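Dihydrofolate reductase (PDB 3IA4) probably catalyses the NADPH-dependent reduction of 7,8-dihydrofolate to tetrahydrofolate, a key step of folate metabolism, and is held here with NADPH and methotrexate. Local coordinates at residues E92-G97 with R111-H116; M43-F48 with T67-E72; F32-L37 with E141-D146. All blocks are in the same frame, centred on the assembly; numbering follows the deposited sequence.

Interaction 1 of 3, residues E92-G97 with R111-H116; sequences ELMIIG and RLYLTH. With MTX (methotrexate), chain F.
One carboxylate oxygen, Glu92 OE2, takes both polar bonds of this buried contact, from the phenol of Tyr113 and the guanidinium of Arg111. The two strands belong to the central mixed sheet of the dihydrofolate reductase fold but are not neighbours in it: strand 2-9 runs between them, their axes come no closer than 8.9 Å, and long side chains do the reaching across one face of the sheet. The chain of Glu92 leaves with CG anti to the backbone N (chi1 -173°) and stays extended, which carries the carboxylate over the intervening strand. There Tyr113 OH gives its proton to Glu92 OE2 at 2.5 Å, a short bond made on the syn side of the carboxylate and only slightly out of its plane. Arg111 NH1 comes to the same oxygen at 3.2 Å from well above that plane, with a bent N-H...O angle of 141°, forming a salt bridge. Ser4 OG of strand 2-9 also bonds OE2, and Lys39 pairs with OE1, so both oxygens of the buried group are satisfied; the two cations would probably favour its ionised form. Further along, Ile96 O accepts a weak hydrogen bond from NA4 of methotrexate at 3.0 Å, placing this end of strand 92-97 at the pteridine site. Between carboxylate and pocket, Met94 makes a Met-aromatic contact, its sulfur lying off-centre above the Tyr113 ring. Bent at chi2 and chi3, the chain sets Met94 CE 3.8 Å from the centroid of the Tyr113 ring, almost exactly on the ring normal.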
loop_
_atom_site.group_PDB
_atom_site.type_symbol
_atom_site.label_atom_id
_atom_site.label_comp_id
_atom_site.label_asym_id
_atom_site.label_seq_id
_atom_site.Cartn_x
_atom_site.Cartn_y
_atom_site.Cartn_z
ATOM N N GLU A 92 -7.147 -12.386 3.822
ATOM C CA GLU A 92 -6.255 -11.553 2.982
ATOM C C GLU A 92 -5.510 -10.576 3.867
ATOM O O GLU A 92 -6.118 -9.911 4.695
ATOM C CB GLU A 92 -7.133 -10.789 2.007
ATOM C CG GLU A 92 -6.407 -10.000 0.957
ATOM C CD GLU A 92 -7.362 -9.357 -0.004
ATOM O OE1 GLU A 92 -8.542 -9.134 0.373
ATOM O OE2 GLU A 92 -6.978 -9.054 -1.149
ATOM N N LEU A 93 -4.198 -10.489 3.643
ATOM C CA LEU A 93 -3.292 -9.576 4.328
ATOM C C LEU A 93 -3.030 -8.437 3.317
ATOM O O LEU A 93 -2.860 -8.735 2.127
ATOM C CB LEU A 93 -2.031 -10.392 4.599
ATOM C CG LEU A 93 -0.700 -9.913 5.076
ATOM C CD1 LEU A 93 -0.161 -8.899 4.059
ATOM C CD2 LEU A 93 -0.968 -9.326 6.405
ATOM N N MET A 94 -3.016 -7.161 3.742
ATOM C CA MET A 94 -2.745 -6.042 2.792
ATOM C C MET A 94 -1.425 -5.368 3.129
ATOM O O MET A 94 -1.303 -4.785 4.198
ATOM C CB MET A 94 -3.848 -4.962 2.835
ATOM C CG MET A 94 -5.271 -5.436 2.628
ATOM S SD MET A 94 -5.611 -5.931 0.908
ATOM C CE MET A 94 -5.606 -4.328 0.134
ATOM N N ILE A 95 -0.438 -5.443 2.218
ATOM C CA ILE A 95 0.821 -4.693 2.369
ATOM C C ILE A 95 0.603 -3.286 1.830
ATOM O O ILE A 95 0.200 -3.140 0.653
ATOM C CB ILE A 95 1.926 -5.400 1.589
ATOM C CG1 ILE A 95 2.214 -6.843 2.158
ATOM C CG2 ILE A 95 3.176 -4.515 1.535
ATOM C CD1 ILE A 95 3.009 -6.874 3.430
ATOM N N ILE A 96 0.802 -2.273 2.661
ATOM C CA ILE A 96 0.354 -0.919 2.282
ATOM C C ILE A 96 1.526 0.005 2.042
ATOM O O ILE A 96 1.359 1.220 1.894
ATOM C CB ILE A 96 -0.603 -0.254 3.292
ATOM C CG1 ILE A 96 0.067 0.021 4.670
ATOM C CG2 ILE A 96 -1.823 -1.174 3.484
ATOM C CD1 ILE A 96 -0.615 1.124 5.414
ATOM N N GLY A 97 2.727 -0.558 2.071
ATOM C CA GLY A 97 3.923 0.215 1.715
ATOM C C GLY A 97 4.984 0.196 2.810
ATOM O O GLY A 97 4.765 -0.387 3.861
ATOM N N ARG A 111 -1.987 -10.631 -5.214
ATOM C CA ARG A 111 -2.777 -9.578 -5.856
ATOM C C ARG A 111 -2.080 -8.233 -5.643
ATOM O O ARG A 111 -1.429 -8.039 -4.604
ATOM C CB ARG A 111 -4.181 -9.472 -5.217
ATOM C CG ARG A 111 -5.059 -10.691 -5.363
ATOM C CD ARG A 111 -6.327 -10.401 -4.580
ATOM N NE ARG A 111 -7.299 -11.449 -4.862
ATOM C CZ ARG A 111 -8.487 -11.486 -4.268
ATOM N NH1 ARG A 111 -8.762 -10.600 -3.321
ATOM N NH2 ARG A 111 -9.358 -12.451 -4.572
ATOM N N LEU A 112 -2.247 -7.323 -6.595
ATOM C CA LEU A 112 -1.876 -5.925 -6.447
ATOM C C LEU A 112 -3.131 -5.106 -6.614
ATOM O O LEU A 112 -3.848 -5.249 -7.603
ATOM C CB LEU A 112 -0.889 -5.497 -7.537
ATOM C CG LEU A 112 0.437 -6.300 -7.521
ATOM C CD1 LEU A 112 1.318 -5.809 -8.701
ATOM C CD2 LEU A 112 1.188 -6.286 -6.175
ATOM N N TYR A 113 -3.392 -4.227 -5.664
ATOM C CA TYR A 113 -4.487 -3.285 -5.787
ATOM C C TYR A 113 -3.822 -1.974 -6.180
ATOM O O TYR A 113 -3.266 -1.269 -5.343
ATOM C CB TYR A 113 -5.171 -3.070 -4.420
ATOM C CG TYR A 113 -5.997 -4.246 -3.893
ATOM C CD1 TYR A 113 -7.314 -4.022 -3.511
ATOM C CD2 TYR A 113 -5.451 -5.517 -3.698
ATOM C CE1 TYR A 113 -8.067 -5.016 -2.967
ATOM C CE2 TYR A 113 -6.248 -6.570 -3.155
ATOM C CZ TYR A 113 -7.546 -6.261 -2.772
ATOM O OH TYR A 113 -8.354 -7.270 -2.275
ATOM N N LEU A 114 -3.827 -1.647 -7.465
ATOM C CA LEU A 114 -3.124 -0.461 -7.922
ATOM C C LEU A 114 -4.081 0.667 -8.289
ATOM O O LEU A 114 -4.991 0.509 -9.088
ATOM C CB LEU A 114 -2.287 -0.785 -9.177
ATOM C CG LEU A 114 -1.229 -1.908 -8.983
ATOM C CD1 LEU A 114 -0.359 -2.104 -10.196
ATOM C CD2 LEU A 114 -0.332 -1.583 -7.761
ATOM N N THR A 115 -3.786 1.833 -7.786
ATOM C CA THR A 115 -4.425 3.035 -8.338
ATOM C C THR A 115 -3.383 3.700 -9.233
ATOM O O THR A 115 -2.226 3.830 -8.823
ATOM C CB THR A 115 -4.715 3.949 -7.174
ATOM O OG1 THR A 115 -5.717 3.316 -6.360
ATOM C CG2 THR A 115 -5.256 5.326 -7.665
ATOM N N HIS A 116 -3.747 4.010 -10.480
ATOM C CA HIS A 116 -2.849 4.764 -11.334
ATOM C C HIS A 116 -3.377 6.159 -11.434
ATOM O O HIS A 116 -4.532 6.357 -11.849
ATOM C CB HIS A 116 -2.846 4.120 -12.719
ATOM C CG HIS A 116 -2.400 2.702 -12.695
ATOM N ND1 HIS A 116 -1.063 2.352 -12.754
ATOM C CD2 HIS A 116 -3.100 1.546 -12.652
ATOM C CE1 HIS A 116 -0.963 1.028 -12.738
ATOM N NE2 HIS A 116 -2.181 0.520 -12.661
HETATM N N1 MTX F . -3.395 4.769 -1.527
HETATM C C2 MTX F . -3.314 3.516 -2.022
HETATM N NA2 MTX F . -4.055 3.234 -3.110
HETATM N N3 MTX F . -2.522 2.575 -1.428
HETATM C C4 MTX F . -1.795 2.872 -0.307
HETATM N NA4 MTX F . -1.021 1.944 0.203
HETATM C C4A MTX F . -1.897 4.121 0.220
HETATM N N5 MTX F . -1.209 4.418 1.374
HETATM C C6 MTX F . -1.305 5.685 1.891
HETATM C C7 MTX F . -2.103 6.675 1.322
HETATM N N8 MTX F . -2.825 6.359 0.163
HETATM C C8A MTX F . -2.698 5.081 -0.371
HETATM C C9 MTX F . -0.496 5.973 3.151
HETATM N N10 MTX F . -0.864 7.231 3.800
HETATM C CM MTX F . 0.167 8.298 3.807
HETATM C C11 MTX F . -4.584 7.772 5.684
HETATM C C12 MTX F . -3.662 8.810 5.652
HETATM C C13 MTX F . -2.433 8.637 5.049
HETATM C C14 MTX F . -2.131 7.419 4.438
HETATM C C15 MTX F . -3.086 6.405 4.466
HETATM C C16 MTX F . -4.271 6.525 5.140
HETATM C C MTX F . -5.928 7.915 6.258
HETATM O O MTX F . -6.193 8.842 7.253
HETATM N N MTX F . -6.871 7.139 5.728
HETATM C CA MTX F . -8.205 7.023 6.245
HETATM C CT MTX F . -8.538 5.560 6.432
HETATM O O1 MTX F . -7.992 4.700 5.677
HETATM O O2 MTX F . -9.376 5.228 7.307
HETATM C CB MTX F . -9.250 7.607 5.285
HETATM C CG MTX F . -9.034 9.103 5.065
HETATM C CD MTX F . -9.295 9.970 6.301
HETATM O OE1 MTX F . -9.186 11.230 6.249
HETATM O OE2 MTX F . -9.619 9.464 7.396
#

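Interaction 2 of 3, residues M43-F48 with T67-E72; sequences MGRNTF and TDYQPE. With NDP (NADPH dihydro-nicotinamide-adenine-dinucleotide phosphate), chain E.
Stacking carries the first half of this contact: the guanidinium of Arg45 lies on one face of the Tyr69 ring, with planes 29° apart and an off-centre cation-pi distance of 4.1 Å from Arg45 CZ to the Tyr69 ring centroid. Arg45 CG is anti to the backbone N (chi1 -179°) and the chain runs on extended, passing CD over the same ring face as a CH-pi donor. Ring-edge and apolar packing make up the rest: the Tyr69 hydroxyl lies at the edge of the Phe48 ring, OH to CD2 3.3 Å, while Phe48 CE2 packs on Pro71 CB at 3.4 Å; Pro71 CD also covers the second face of Tyr69.

Polar bonds go to the cofactor. Arg45 NH1 meets NADPH O1X, an oxygen of the 2'-phosphate, in the guanidinium plane at 2.9 Å and 164°, and NE pairs with Glu49. Helix 45-51 turns its N-terminus to the pyrophosphate: Asn46 N bonds O5B, and Thr47 gives both N and OG1 to O2A, the hydroxyl at 2.7 Å. Replacing Arg45 with an alanine would probably leave the 2'-phosphate without this charge mate and one face of Tyr69 without its cover. With tyrosine on its face and phosphate at its edge, the guanidinium is restrained in two directions, consistent with a preference for the 2'-phosphorylated cofactor, NADPH over NADH.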
loop_
_atom_site.group_PDB
_atom_site.type_symbol
_atom_site.label_atom_id
_atom_site.label_comp_id
_atom_site.label_asym_id
_atom_site.label_seq_id
_atom_site.Cartn_x
_atom_site.Cartn_y
_atom_site.Cartn_z
ATOM N N MET A 43 2.970 -2.560 7.153
ATOM C CA MET A 43 3.683 -1.371 6.604
ATOM C C MET A 43 5.078 -1.258 7.197
ATOM O O MET A 43 5.360 -1.738 8.331
ATOM C CB MET A 43 2.881 -0.124 6.913
ATOM C CG MET A 43 2.949 0.332 8.336
ATOM S SD MET A 43 1.561 1.436 8.823
ATOM C CE MET A 43 0.221 0.210 9.033
ATOM N N GLY A 44 5.948 -0.564 6.463
ATOM C CA GLY A 44 7.279 -0.234 7.017
ATOM C C GLY A 44 7.156 0.917 7.980
ATOM O O GLY A 44 6.170 1.673 7.996
ATOM N N ARG A 45 8.197 1.085 8.778
ATOM C CA ARG A 45 8.210 2.164 9.739
ATOM C C ARG A 45 8.048 3.579 9.161
ATOM O O ARG A 45 7.328 4.384 9.746
ATOM C CB ARG A 45 9.498 2.054 10.548
ATOM C CG ARG A 45 9.551 3.137 11.594
ATOM C CD ARG A 45 10.992 3.254 12.010
ATOM N NE ARG A 45 11.234 4.308 12.989
ATOM C CZ ARG A 45 12.223 4.244 13.889
ATOM N NH1 ARG A 45 13.014 3.151 13.944
ATOM N NH2 ARG A 45 12.391 5.252 14.757
ATOM N N ASN A 46 8.657 3.890 8.000
ATOM C CA ASN A 46 8.517 5.224 7.465
ATOM C C ASN A 46 7.061 5.510 7.080
ATOM O O ASN A 46 6.562 6.613 7.279
ATOM C CB ASN A 46 9.394 5.452 6.225
ATOM C CG ASN A 46 10.862 5.395 6.550
ATOM O OD1 ASN A 46 11.244 5.597 7.701
ATOM N ND2 ASN A 46 11.700 5.172 5.534
ATOM N N THR A 47 6.415 4.506 6.480
ATOM C CA THR A 47 5.008 4.653 6.095
ATOM C C THR A 47 4.141 4.905 7.321
ATOM O O THR A 47 3.267 5.789 7.331
ATOM C CB THR A 47 4.528 3.424 5.279
ATOM O OG1 THR A 47 5.198 3.502 3.998
ATOM C CG2 THR A 47 3.033 3.523 5.015
ATOM N N PHE A 48 4.384 4.146 8.391
ATOM C CA PHE A 48 3.602 4.437 9.603
ATOM C C PHE A 48 3.777 5.899 10.032
ATOM O O PHE A 48 2.819 6.535 10.435
ATOM C CB PHE A 48 3.998 3.496 10.732
ATOM C CG PHE A 48 3.272 3.814 12.020
ATOM C CD1 PHE A 48 1.905 3.641 12.114
ATOM C CD2 PHE A 48 3.969 4.312 13.109
ATOM C CE1 PHE A 48 1.216 4.016 13.293
ATOM C CE2 PHE A 48 3.295 4.651 14.292
ATOM C CZ PHE A 48 1.939 4.501 14.369
ATOM N N THR A 67 14.607 -2.068 18.447
ATOM C CA THR A 67 14.022 -2.897 19.509
ATOM C C THR A 67 13.187 -2.090 20.509
ATOM O O THR A 67 12.266 -2.642 21.090
ATOM C CB THR A 67 15.105 -3.725 20.254
ATOM N N ASP A 68 13.466 -0.796 20.690
ATOM C CA ASP A 68 12.625 0.022 21.578
ATOM C C ASP A 68 11.530 0.851 20.861
ATOM O O ASP A 68 10.917 1.753 21.453
ATOM C CB ASP A 68 13.495 0.895 22.494
ATOM N N TYR A 69 11.273 0.535 19.593
ATOM C CA TYR A 69 10.269 1.278 18.815
ATOM C C TYR A 69 8.890 0.674 19.084
ATOM O O TYR A 69 8.647 -0.491 18.790
ATOM C CB TYR A 69 10.600 1.220 17.311
ATOM C CG TYR A 69 9.674 2.044 16.447
ATOM C CD1 TYR A 69 8.704 1.426 15.674
ATOM C CD2 TYR A 69 9.755 3.431 16.421
ATOM C CE1 TYR A 69 7.844 2.188 14.883
ATOM C CE2 TYR A 69 8.892 4.189 15.628
ATOM C CZ TYR A 69 7.964 3.549 14.850
ATOM O OH TYR A 69 7.138 4.280 14.024
ATOM N N GLN A 70 7.993 1.449 19.681
ATOM C CA GLN A 70 6.711 0.875 20.072
ATOM C C GLN A 70 5.581 1.883 20.162
ATOM O O GLN A 70 5.146 2.288 21.272
ATOM C CB GLN A 70 6.813 0.109 21.389
ATOM C CG GLN A 70 5.464 -0.516 21.738
ATOM C CD GLN A 70 4.974 -1.461 20.635
ATOM O OE1 GLN A 70 5.513 -2.566 20.482
ATOM N NE2 GLN A 70 3.961 -1.025 19.854
ATOM N N PRO A 71 5.087 2.313 19.004
ATOM C CA PRO A 71 3.981 3.271 19.024
ATOM C C PRO A 71 2.718 2.650 19.650
ATOM O O PRO A 71 2.501 1.426 19.596
ATOM C CB PRO A 71 3.768 3.593 17.531
ATOM C CG PRO A 71 5.049 3.018 16.822
ATOM C CD PRO A 71 5.393 1.852 17.637
ATOM N N GLU A 72 1.908 3.478 20.309
ATOM C CA GLU A 72 0.633 2.979 20.823
ATOM C C GLU A 72 -0.270 2.488 19.685
ATOM O O GLU A 72 -0.381 3.145 18.636
ATOM C CB GLU A 72 -0.111 4.084 21.571
HETATM P PA NDP E . 8.973 2.007 4.387
HETATM O O1A NDP E . 9.022 0.768 3.532
HETATM O O2A NDP E . 7.670 2.638 4.771
HETATM O O5B NDP E . 9.818 1.826 5.775
HETATM C C5B NDP E . 11.131 1.230 5.707
HETATM C C4B NDP E . 11.540 0.977 7.153
HETATM O O4B NDP E . 10.876 -0.229 7.557
HETATM C C3B NDP E . 13.030 0.564 7.246
HETATM O O3B NDP E . 13.857 1.722 7.285
HETATM C C2B NDP E . 13.084 -0.299 8.496
HETATM O O2B NDP E . 12.820 0.471 9.674
HETATM C C1B NDP E . 11.803 -1.083 8.289
HETATM N N9A NDP E . 11.994 -2.362 7.572
HETATM C C8A NDP E . 12.015 -2.517 6.239
HETATM N N7A NDP E . 12.110 -3.821 5.906
HETATM C C5A NDP E . 12.131 -4.522 7.073
HETATM C C6A NDP E . 12.178 -5.934 7.478
HETATM N N6A NDP E . 12.281 -6.959 6.571
HETATM N N1A NDP E . 12.147 -6.163 8.836
HETATM C C2A NDP E . 12.033 -5.232 9.777
HETATM N N3A NDP E . 11.986 -3.939 9.466
HETATM C C4A NDP E . 12.027 -3.553 8.148
HETATM O O3 NDP E . 9.918 3.163 3.763
HETATM P PN NDP E . 10.187 3.804 2.313
HETATM O O1N NDP E . 10.668 2.736 1.402
HETATM O O2N NDP E . 11.018 5.020 2.511
HETATM O O5D NDP E . 8.733 4.165 1.794
HETATM C C5D NDP E . 8.085 5.308 2.334
HETATM C C4D NDP E . 7.615 6.210 1.197
HETATM O O4D NDP E . 6.503 5.563 0.474
HETATM C C3D NDP E . 7.067 7.569 1.658
HETATM O O3D NDP E . 7.425 8.565 0.681
HETATM C C2D NDP E . 5.549 7.392 1.617
HETATM O O2D NDP E . 4.812 8.628 1.442
HETATM C C1D NDP E . 5.418 6.508 0.408
HETATM N N1N NDP E . 4.211 5.690 0.352
HETATM C C2N NDP E . 3.450 5.781 -0.740
HETATM C C3N NDP E . 2.370 4.948 -0.889
HETATM C C7N NDP E . 1.532 5.092 -2.120
HETATM O O7N NDP E . 0.668 4.264 -2.322
HETATM N N7N NDP E . 1.785 6.022 -3.047
HETATM C C4N NDP E . 1.927 3.912 0.133
HETATM C C5N NDP E . 2.892 3.890 1.218
HETATM C C6N NDP E . 3.935 4.780 1.313
HETATM P P2B NDP E . 13.869 0.473 10.913
HETATM O O1X NDP E . 13.076 1.074 11.989
HETATM O O2X NDP E . 14.287 -0.953 11.033
HETATM O O3X NDP E . 15.050 1.263 10.419
#

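Interaction 3 of 3, residues F32-L37 with E141-D146; sequences FKRATL and ESYAAD. With MTX (methotrexate), chain F.
Helix 26-36, which lines the folate site of dihydrofolate reductase, here reaches across to the edge strand 135-143 through a single pair of side chains, Arg34 and Tyr143. They approach from opposite directions, and Arg34 NH2 gives a weak hydrogen bond to Tyr143 OH at 3.2 Å, bent to 127°. The guanidinium and phenol planes are 33° apart. Arg34 gets there by a kink at chi3 (-80°), which turns the guanidinium off the line of its extended lower chain.

The phenol has a second tie within its own strand: Tyr143 OH donates to Glu141 OE2 at 2.5 Å, a very short bond. The hydroxyl therefore gives firmly to the glutamate and accepts only weakly from the arginine. Glu141 OE2 and Arg34 NH2 stay 4.7 Å apart, too far for a salt bridge, at which distance the opposite charges probably still attract each other, with the phenol oxygen bonded to both groups.

Strand 135-143 is the outermost strand at this end of the mixed sheet and pairs with strand 153-160, where the ring of Tyr143 meets that of Tyr153, nearly parallel to it. The helix lies over one face of the sheet, with Phe32 and Ala35 touching Ile6 of strand 2-9.

Other side chains of the helix serve the inhibitor. Phe32 packs against the pteridine, CD1 to methotrexate C4 3.4 Å, with N5 also over its ring face. Lys33 extends along the alpha-carboxylate of the glutamate tail, and its NZ bonds methotrexate O2 at 3.2 Å. One turn on from Phe32, Thr36 OG1 bonds Phe32 O at 2.8 Å, coming from above the carbonyl plane.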
loop_
_atom_site.group_PDB
_atom_site.type_symbol
_atom_site.label_atom_id
_atom_site.label_comp_id
_atom_site.label_asym_id
_atom_site.label_seq_id
_atom_site.Cartn_x
_atom_site.Cartn_y
_atom_site.Cartn_z
ATOM N N PHE A 32 -8.524 3.770 -0.726
ATOM C CA PHE A 32 -7.641 2.965 0.115
ATOM C C PHE A 32 -8.430 2.401 1.322
ATOM O O PHE A 32 -8.325 1.217 1.724
ATOM C CB PHE A 32 -6.461 3.846 0.571
ATOM C CG PHE A 32 -5.664 3.280 1.696
ATOM C CD1 PHE A 32 -4.644 2.336 1.451
ATOM C CD2 PHE A 32 -5.915 3.655 3.011
ATOM C CE1 PHE A 32 -3.913 1.815 2.476
ATOM C CE2 PHE A 32 -5.210 3.098 4.048
ATOM C CZ PHE A 32 -4.166 2.213 3.799
ATOM N N LYS A 33 -9.190 3.270 1.932
ATOM C CA LYS A 33 -9.984 2.819 3.083
ATOM C C LYS A 33 -10.966 1.699 2.728
ATOM O O LYS A 33 -11.034 0.675 3.440
ATOM C CB LYS A 33 -10.739 4.008 3.668
ATOM C CG LYS A 33 -11.444 3.623 4.981
ATOM C CD LYS A 33 -12.399 4.780 5.333
ATOM C CE LYS A 33 -13.176 4.482 6.608
ATOM N NZ LYS A 33 -12.563 5.181 7.797
ATOM N N ARG A 34 -11.733 1.853 1.643
ATOM C CA ARG A 34 -12.649 0.804 1.256
ATOM C C ARG A 34 -11.920 -0.531 1.034
ATOM O O ARG A 34 -12.457 -1.632 1.318
ATOM C CB ARG A 34 -13.389 1.136 -0.046
ATOM C CG ARG A 34 -14.225 2.392 -0.064
ATOM C CD ARG A 34 -15.057 2.403 -1.369
ATOM N NE ARG A 34 -14.320 2.840 -2.571
ATOM C CZ ARG A 34 -14.106 4.128 -2.868
ATOM N NH1 ARG A 34 -14.536 5.072 -2.043
ATOM N NH2 ARG A 34 -13.449 4.479 -3.969
ATOM N N ALA A 35 -10.696 -0.452 0.510
ATOM C CA ALA A 35 -10.023 -1.663 0.115
ATOM C C ALA A 35 -9.333 -2.386 1.270
ATOM O O ALA A 35 -9.029 -3.591 1.184
ATOM C CB ALA A 35 -8.963 -1.375 -1.043
ATOM N N THR A 36 -9.082 -1.641 2.340
ATOM C CA THR A 36 -8.317 -2.180 3.462
ATOM C C THR A 36 -9.162 -2.397 4.745
ATOM O O THR A 36 -8.732 -3.155 5.616
ATOM C CB THR A 36 -7.118 -1.299 3.829
ATOM O OG1 THR A 36 -7.571 0.013 4.151
ATOM C CG2 THR A 36 -6.132 -1.212 2.609
ATOM N N LEU A 37 -10.318 -1.739 4.864
ATOM C CA LEU A 37 -11.113 -1.923 6.102
ATOM C C LEU A 37 -11.414 -3.384 6.332
ATOM O O LEU A 37 -11.723 -4.133 5.408
ATOM C CB LEU A 37 -12.416 -1.162 6.046
ATOM C CG LEU A 37 -12.389 0.229 6.646
ATOM C CD1 LEU A 37 -13.781 0.835 6.393
ATOM C CD2 LEU A 37 -12.064 0.258 8.174
ATOM N N GLU A 141 -11.934 0.252 -11.810
ATOM C CA GLU A 141 -12.845 1.407 -11.650
ATOM C C GLU A 141 -12.125 2.647 -12.177
ATOM O O GLU A 141 -10.938 2.778 -11.967
ATOM C CB GLU A 141 -13.209 1.589 -10.159
ATOM C CG GLU A 141 -13.772 0.324 -9.483
ATOM C CD GLU A 141 -13.856 0.372 -7.926
ATOM O OE1 GLU A 141 -14.648 -0.442 -7.368
ATOM O OE2 GLU A 141 -13.143 1.185 -7.260
ATOM N N SER A 142 -12.821 3.543 -12.881
ATOM C CA SER A 142 -12.248 4.825 -13.357
ATOM C C SER A 142 -12.827 6.006 -12.597
ATOM O O SER A 142 -14.042 6.020 -12.307
ATOM C CB SER A 142 -12.634 5.034 -14.826
ATOM O OG SER A 142 -11.575 4.666 -15.661
ATOM N N TYR A 143 -11.999 7.005 -12.319
ATOM C CA TYR A 143 -12.424 8.186 -11.556
ATOM C C TYR A 143 -11.952 9.487 -12.206
ATOM O O TYR A 143 -10.803 9.930 -12.010
ATOM C CB TYR A 143 -11.897 8.129 -10.121
ATOM C CG TYR A 143 -12.332 6.937 -9.317
ATOM C CD1 TYR A 143 -11.582 5.768 -9.293
ATOM C CD2 TYR A 143 -13.478 6.994 -8.504
ATOM C CE1 TYR A 143 -11.982 4.680 -8.544
ATOM C CE2 TYR A 143 -13.871 5.896 -7.740
ATOM C CZ TYR A 143 -13.121 4.745 -7.766
ATOM O OH TYR A 143 -13.474 3.629 -7.020
ATOM N N ALA A 144 -12.823 10.145 -12.970
ATOM C CA ALA A 144 -12.392 11.375 -13.635
ATOM C C ALA A 144 -12.184 12.481 -12.586
ATOM O O ALA A 144 -12.836 12.494 -11.535
ATOM C CB ALA A 144 -13.427 11.817 -14.699
ATOM N N ALA A 145 -11.253 13.365 -12.898
ATOM C CA ALA A 145 -10.959 14.546 -12.043
ATOM C C ALA A 145 -12.269 15.301 -11.715
ATOM O O ALA A 145 -13.162 15.390 -12.548
ATOM C CB ALA A 145 -10.039 15.462 -12.781
ATOM N N ASP A 146 -12.343 15.864 -10.516
ATOM C CA ASP A 146 -13.521 16.704 -10.144
ATOM C C ASP A 146 -13.068 17.896 -9.293
ATOM O O ASP A 146 -11.875 18.150 -9.171
ATOM C CB ASP A 146 -14.616 15.892 -9.431
ATOM C CG ASP A 146 -14.192 15.311 -8.060
ATOM O OD1 ASP A 146 -13.222 15.786 -7.436
ATOM O OD2 ASP A 146 -14.892 14.387 -7.542
HETATM N N1 MTX F . -3.395 4.769 -1.527
HETATM C C2 MTX F . -3.314 3.516 -2.022
HETATM N NA2 MTX F . -4.055 3.234 -3.110
HETATM N N3 MTX F . -2.522 2.575 -1.428
HETATM C C4 MTX F . -1.795 2.872 -0.307
HETATM N NA4 MTX F . -1.021 1.944 0.203
HETATM C C4A MTX F . -1.897 4.121 0.220
HETATM N N5 MTX F . -1.209 4.418 1.374
HETATM C C6 MTX F . -1.305 5.685 1.891
HETATM C C7 MTX F . -2.103 6.675 1.322
HETATM N N8 MTX F . -2.825 6.359 0.163
HETATM C C8A MTX F . -2.698 5.081 -0.371
HETATM C C9 MTX F . -0.496 5.973 3.151
HETATM N N10 MTX F . -0.864 7.231 3.800
HETATM C CM MTX F . 0.167 8.298 3.807
HETATM C C11 MTX F . -4.584 7.772 5.684
HETATM C C12 MTX F . -3.662 8.810 5.652
HETATM C C13 MTX F . -2.433 8.637 5.049
HETATM C C14 MTX F . -2.131 7.419 4.438
HETATM C C15 MTX F . -3.086 6.405 4.466
HETATM C C16 MTX F . -4.271 6.525 5.140
HETATM C C MTX F . -5.928 7.915 6.258
HETATM O O MTX F . -6.193 8.842 7.253
HETATM N N MTX F . -6.871 7.139 5.728
HETATM C CA MTX F . -8.205 7.023 6.245
HETATM C CT MTX F . -8.538 5.560 6.432
HETATM O O1 MTX F . -7.992 4.700 5.677
HETATM O O2 MTX F . -9.376 5.228 7.307
HETATM C CB MTX F . -9.250 7.607 5.285
HETATM C CG MTX F . -9.034 9.103 5.065
HETATM C CD MTX F . -9.295 9.970 6.301
HETATM O OE1 MTX F . -9.186 11.230 6.249
HETATM O OE2 MTX F . -9.619 9.464 7.396
#

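Interaction 1 lies in the core, interaction 2 is partly buried on the cofactor side, and interaction 3 is at the surface. All three reach the same mixed sheet. Strands 92-97 and 41-44 are neighbours in it, and Gly97 O probably accepts a hydrogen bond from Gly44 N, joining interactions 1 and 2. Helix 26-36 of interaction 3 covers interaction 1: Ala35 packs on Met94 and Tyr113, Phe32 on Ile96, and both contacts touch methotrexate. Interactions 2 and 3 do not meet. Chemistry follows place: a buried carboxylate shared by several donors in interaction 1, an arginine stacked beside a phosphate in interaction 2, one weak arginine-phenol bond in interaction 3.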